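Local coordinates for probable csgAB operon transcriptional regulatory protein (Salmonella typhimurium, PDB 5XP0) that acts as the master regulator of curli fimbriae expression, being needed for transcription of the csgAB operon and promoting biofilm formation, at residues Y102-G113 with C136-L146. Sequence-based numbering, arbitrary orientation.
Sequences YREIENWPHING and CYFSQKLASYL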
# COMPACT_ATOMS: atom_id res chain seq x y z
N TYR B 102 8.88 -12.42 -19.57
CA TYR B 102 8.85 -11.41 -20.62
C TYR B 102 7.66 -11.60 -21.56
O TYR B 102 7.04 -10.63 -22.00
CB TYR B 102 10.14 -11.46 -21.41
CG TYR B 102 11.33 -10.86 -20.73
CD1 TYR B 102 11.29 -10.41 -19.41
CD2 TYR B 102 12.52 -10.69 -21.44
CE1 TYR B 102 12.41 -9.84 -18.81
CE2 TYR B 102 13.62 -10.13 -20.87
CZ TYR B 102 13.57 -9.70 -19.57
OH TYR B 102 14.71 -9.14 -19.06
N ARG B 103 7.37 -12.85 -21.90
CA ARG B 103 6.22 -13.15 -22.75
C ARG B 103 4.93 -12.62 -22.14
O ARG B 103 4.03 -12.19 -22.87
CB ARG B 103 6.09 -14.67 -22.94
CG ARG B 103 7.41 -15.42 -23.14
CD ARG B 103 7.17 -16.92 -23.24
NE ARG B 103 6.63 -17.49 -22.00
CZ ARG B 103 7.35 -18.04 -21.03
NH1 ARG B 103 8.67 -18.12 -21.13
NH2 ARG B 103 6.75 -18.52 -19.95
N GLU B 104 4.84 -12.63 -20.82
CA GLU B 104 3.64 -12.12 -20.16
C GLU B 104 3.61 -10.60 -20.15
O GLU B 104 2.56 -9.99 -20.38
CB GLU B 104 3.55 -12.63 -18.72
CG GLU B 104 3.63 -14.14 -18.56
CD GLU B 104 2.84 -14.87 -19.61
OE1 GLU B 104 1.71 -14.44 -19.89
OE2 GLU B 104 3.36 -15.86 -20.16
N ILE B 105 4.74 -9.97 -19.87
CA ILE B 105 4.80 -8.51 -19.93
C ILE B 105 4.35 -8.00 -21.30
O ILE B 105 3.56 -7.06 -21.40
CB ILE B 105 6.22 -8.05 -19.59
CG1 ILE B 105 6.50 -8.33 -18.13
CG2 ILE B 105 6.39 -6.59 -19.92
CD1 ILE B 105 7.97 -8.36 -17.79
N GLU B 106 4.88 -8.60 -22.37
CA GLU B 106 4.54 -8.16 -23.72
C GLU B 106 3.05 -8.23 -23.99
O GLU B 106 2.53 -7.43 -24.78
CB GLU B 106 5.27 -9.00 -24.76
CG GLU B 106 5.15 -8.52 -26.21
CD GLU B 106 3.90 -9.05 -26.93
OE1 GLU B 106 3.34 -10.11 -26.54
OE2 GLU B 106 3.49 -8.43 -27.93
N ASN B 107 2.36 -9.20 -23.39
CA ASN B 107 0.93 -9.33 -23.66
C ASN B 107 0.09 -8.25 -22.99
O ASN B 107 -1.09 -8.13 -23.30
CB ASN B 107 0.44 -10.70 -23.21
CG ASN B 107 0.07 -11.57 -24.37
OD1 ASN B 107 -1.07 -11.55 -24.83
ND2 ASN B 107 1.04 -12.31 -24.88
N TRP B 108 0.66 -7.46 -22.10
CA TRP B 108 -0.09 -6.33 -21.55
C TRP B 108 -0.30 -5.27 -22.62
O TRP B 108 0.66 -4.84 -23.26
CB TRP B 108 0.66 -5.74 -20.36
CG TRP B 108 0.39 -6.50 -19.12
CD1 TRP B 108 1.08 -7.59 -18.65
CD2 TRP B 108 -0.67 -6.26 -18.19
NE1 TRP B 108 0.51 -8.03 -17.46
CE2 TRP B 108 -0.56 -7.23 -17.17
CE3 TRP B 108 -1.69 -5.32 -18.12
CZ2 TRP B 108 -1.44 -7.29 -16.10
CZ3 TRP B 108 -2.57 -5.39 -17.06
CH2 TRP B 108 -2.43 -6.35 -16.06
N PRO B 109 -1.51 -4.76 -22.82
CA PRO B 109 -1.68 -3.69 -23.80
C PRO B 109 -1.06 -2.40 -23.28
O PRO B 109 -0.99 -2.17 -22.08
CB PRO B 109 -3.19 -3.57 -23.96
CG PRO B 109 -3.73 -4.02 -22.64
CD PRO B 109 -2.78 -5.12 -22.17
N HIS B 110 -0.58 -1.57 -24.21
CA HIS B 110 0.01 -0.26 -23.88
C HIS B 110 1.13 -0.34 -22.84
O HIS B 110 1.33 0.55 -22.02
CB HIS B 110 -1.07 0.71 -23.39
CG HIS B 110 -2.27 0.73 -24.28
ND1 HIS B 110 -3.51 0.28 -23.87
CD2 HIS B 110 -2.41 1.10 -25.57
CE1 HIS B 110 -4.37 0.39 -24.87
NE2 HIS B 110 -3.72 0.88 -25.91
N ILE B 111 1.92 -1.40 -22.89
CA ILE B 111 2.87 -1.60 -21.81
C ILE B 111 4.04 -0.62 -21.98
O ILE B 111 4.64 -0.52 -23.06
CB ILE B 111 3.32 -3.07 -21.75
CG1 ILE B 111 4.27 -3.28 -20.56
CG2 ILE B 111 3.91 -3.51 -23.08
CD1 ILE B 111 3.58 -3.25 -19.22
N ASN B 112 4.30 0.15 -20.93
CA ASN B 112 5.33 1.19 -20.94
C ASN B 112 6.39 1.05 -19.86
O ASN B 112 7.33 1.83 -19.86
CB ASN B 112 4.69 2.57 -20.78
CG ASN B 112 4.23 3.15 -22.09
OD1 ASN B 112 4.87 4.04 -22.61
ND2 ASN B 112 3.13 2.65 -22.63
N GLY B 113 6.27 0.10 -18.95
CA GLY B 113 7.32 -0.06 -17.97
C GLY B 113 6.95 -1.13 -16.97
O GLY B 113 5.80 -1.56 -16.90
N CYS B 136 10.09 4.87 -21.92
CA CYS B 136 9.61 3.69 -21.22
C CYS B 136 10.58 3.36 -20.09
O CYS B 136 11.68 3.91 -20.00
CB CYS B 136 9.45 2.51 -22.18
SG CYS B 136 8.11 2.71 -23.40
N TYR B 137 10.15 2.48 -19.19
CA TYR B 137 10.96 2.05 -18.06
C TYR B 137 11.10 0.54 -18.11
O TYR B 137 10.37 -0.20 -17.46
CB TYR B 137 10.32 2.48 -16.71
CG TYR B 137 11.28 2.32 -15.55
CD1 TYR B 137 12.33 3.20 -15.38
CD2 TYR B 137 11.16 1.28 -14.66
CE1 TYR B 137 13.24 3.06 -14.33
CE2 TYR B 137 12.06 1.13 -13.61
CZ TYR B 137 13.09 2.03 -13.45
OH TYR B 137 13.95 1.87 -12.40
N PHE B 138 12.09 0.10 -18.88
CA PHE B 138 12.41 -1.30 -19.08
C PHE B 138 13.91 -1.47 -18.93
O PHE B 138 14.69 -0.59 -19.30
CB PHE B 138 12.00 -1.80 -20.46
CG PHE B 138 10.55 -1.71 -20.75
CD1 PHE B 138 9.63 -2.49 -20.04
CD2 PHE B 138 10.09 -0.89 -21.77
CE1 PHE B 138 8.28 -2.42 -20.34
CE2 PHE B 138 8.74 -0.81 -22.07
CZ PHE B 138 7.84 -1.58 -21.37
N SER B 139 14.32 -2.63 -18.43
CA SER B 139 15.73 -2.94 -18.54
C SER B 139 16.14 -3.00 -20.01
O SER B 139 15.31 -3.15 -20.91
CB SER B 139 16.04 -4.27 -17.85
OG SER B 139 15.36 -5.33 -18.49
N GLN B 140 17.44 -2.87 -20.25
CA GLN B 140 17.92 -2.98 -21.62
C GLN B 140 17.50 -4.32 -22.22
O GLN B 140 17.07 -4.38 -23.37
CB GLN B 140 19.44 -2.79 -21.67
CG GLN B 140 19.91 -1.36 -21.51
CD GLN B 140 19.61 -0.52 -22.73
OE1 GLN B 140 19.63 -1.02 -23.85
NE2 GLN B 140 19.33 0.77 -22.52
N LYS B 141 17.55 -5.39 -21.44
CA LYS B 141 17.23 -6.69 -22.02
C LYS B 141 15.74 -6.81 -22.32
O LYS B 141 15.34 -7.35 -23.36
CB LYS B 141 17.71 -7.80 -21.07
CG LYS B 141 17.87 -9.15 -21.72
CD LYS B 141 18.31 -10.22 -20.70
CE LYS B 141 17.14 -10.84 -19.94
NZ LYS B 141 16.99 -10.30 -18.55
N LEU B 142 14.89 -6.25 -21.45
CA LEU B 142 13.46 -6.37 -21.72
C LEU B 142 13.04 -5.47 -22.88
O LEU B 142 12.26 -5.90 -23.75
CB LEU B 142 12.66 -6.06 -20.45
CG LEU B 142 11.15 -6.04 -20.60
CD1 LEU B 142 10.67 -7.32 -21.26
CD2 LEU B 142 10.53 -5.85 -19.22
N ALA B 143 13.57 -4.23 -22.94
CA ALA B 143 13.32 -3.37 -24.09
C ALA B 143 13.70 -4.05 -25.38
O ALA B 143 12.99 -3.93 -26.39
CB ALA B 143 14.07 -2.04 -23.99
N SER B 144 14.84 -4.76 -25.39
CA SER B 144 15.26 -5.44 -26.60
C SER B 144 14.30 -6.56 -26.97
O SER B 144 13.94 -6.73 -28.14
CB SER B 144 16.68 -6.01 -26.47
OG SER B 144 17.06 -6.65 -27.70
N TYR B 145 13.86 -7.33 -25.97
CA TYR B 145 12.85 -8.35 -26.22
C TYR B 145 11.61 -7.73 -26.84
O TYR B 145 11.07 -8.24 -27.83
CB TYR B 145 12.47 -9.06 -24.92
CG TYR B 145 11.33 -10.05 -25.10
CD1 TYR B 145 11.57 -11.35 -25.54
CD2 TYR B 145 10.02 -9.67 -24.84
CE1 TYR B 145 10.52 -12.26 -25.68
CE2 TYR B 145 8.97 -10.57 -24.98
CZ TYR B 145 9.22 -11.85 -25.41
OH TYR B 145 8.17 -12.71 -25.56
N LEU B 146 11.14 -6.62 -26.28
CA LEU B 146 9.90 -6.05 -26.76
C LEU B 146 10.07 -5.48 -28.16
O LEU B 146 9.16 -5.57 -28.98
CB LEU B 146 9.37 -4.98 -25.79
CG LEU B 146 8.91 -5.48 -24.41
CD1 LEU B 146 8.56 -4.31 -23.49
CD2 LEU B 146 7.74 -6.46 -24.58
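At the edge of the atypical CheY-like receiver domain of CsgD, outermost strand 111-114 and the short helix before it, 102-107, meet segment 136-146, near the end of the regulatory-domain fragment. Tyr137 N donates a nearly straight hydrogen bond to Asn112 O, 3.0 Å away. On the next residue, Gly113 CA lies 3.1 Å from Tyr137 O in a CA-H...O contact. Tyr137 also bonds Val114 through its backbone, and so bridges Gly113 from both neighbours. This is a single bridge on the edge strand of the parallel five-stranded sheet. Gly113 is also bonded to Leu93 of strand 90-94. Phe138 follows. Its ring lays one face over Gly113 CA and presents its edge to Ile111 O, with CZ 3.8 Å from that oxygen. Leu146 CD1, from the helix that follows, lies over a face of the Phe138 ring, offset toward the rim.

Helix 140-146 then crosses helix 102-107 at -62°, with axes 10.4 Å apart. Ser139 caps its start: its OG accepts a hydrogen bond from Leu142 N. Leu142 sends CD1 over the centre of the Tyr102 ring, 3.6 Å from the centroid, in a CH-pi contact. Its other methyl, CD2, meets Ile105 CD1. Tyr102 CB in turn lies over the face of the Tyr145 ring. The two side chains run past each other in opposite directions, and their rings meet obliquely, planes 54° apart. Tyr145, its CG trans to the backbone N (chi1 175°), extends toward the start of helix 102-107, where its OH comes 3.4 Å from Arg103 CA. Lys141 bends at chi3 and chi4 to bring NZ back to Tyr102 OH, a 2.6 Å hydrogen bond at the outer end of the ring.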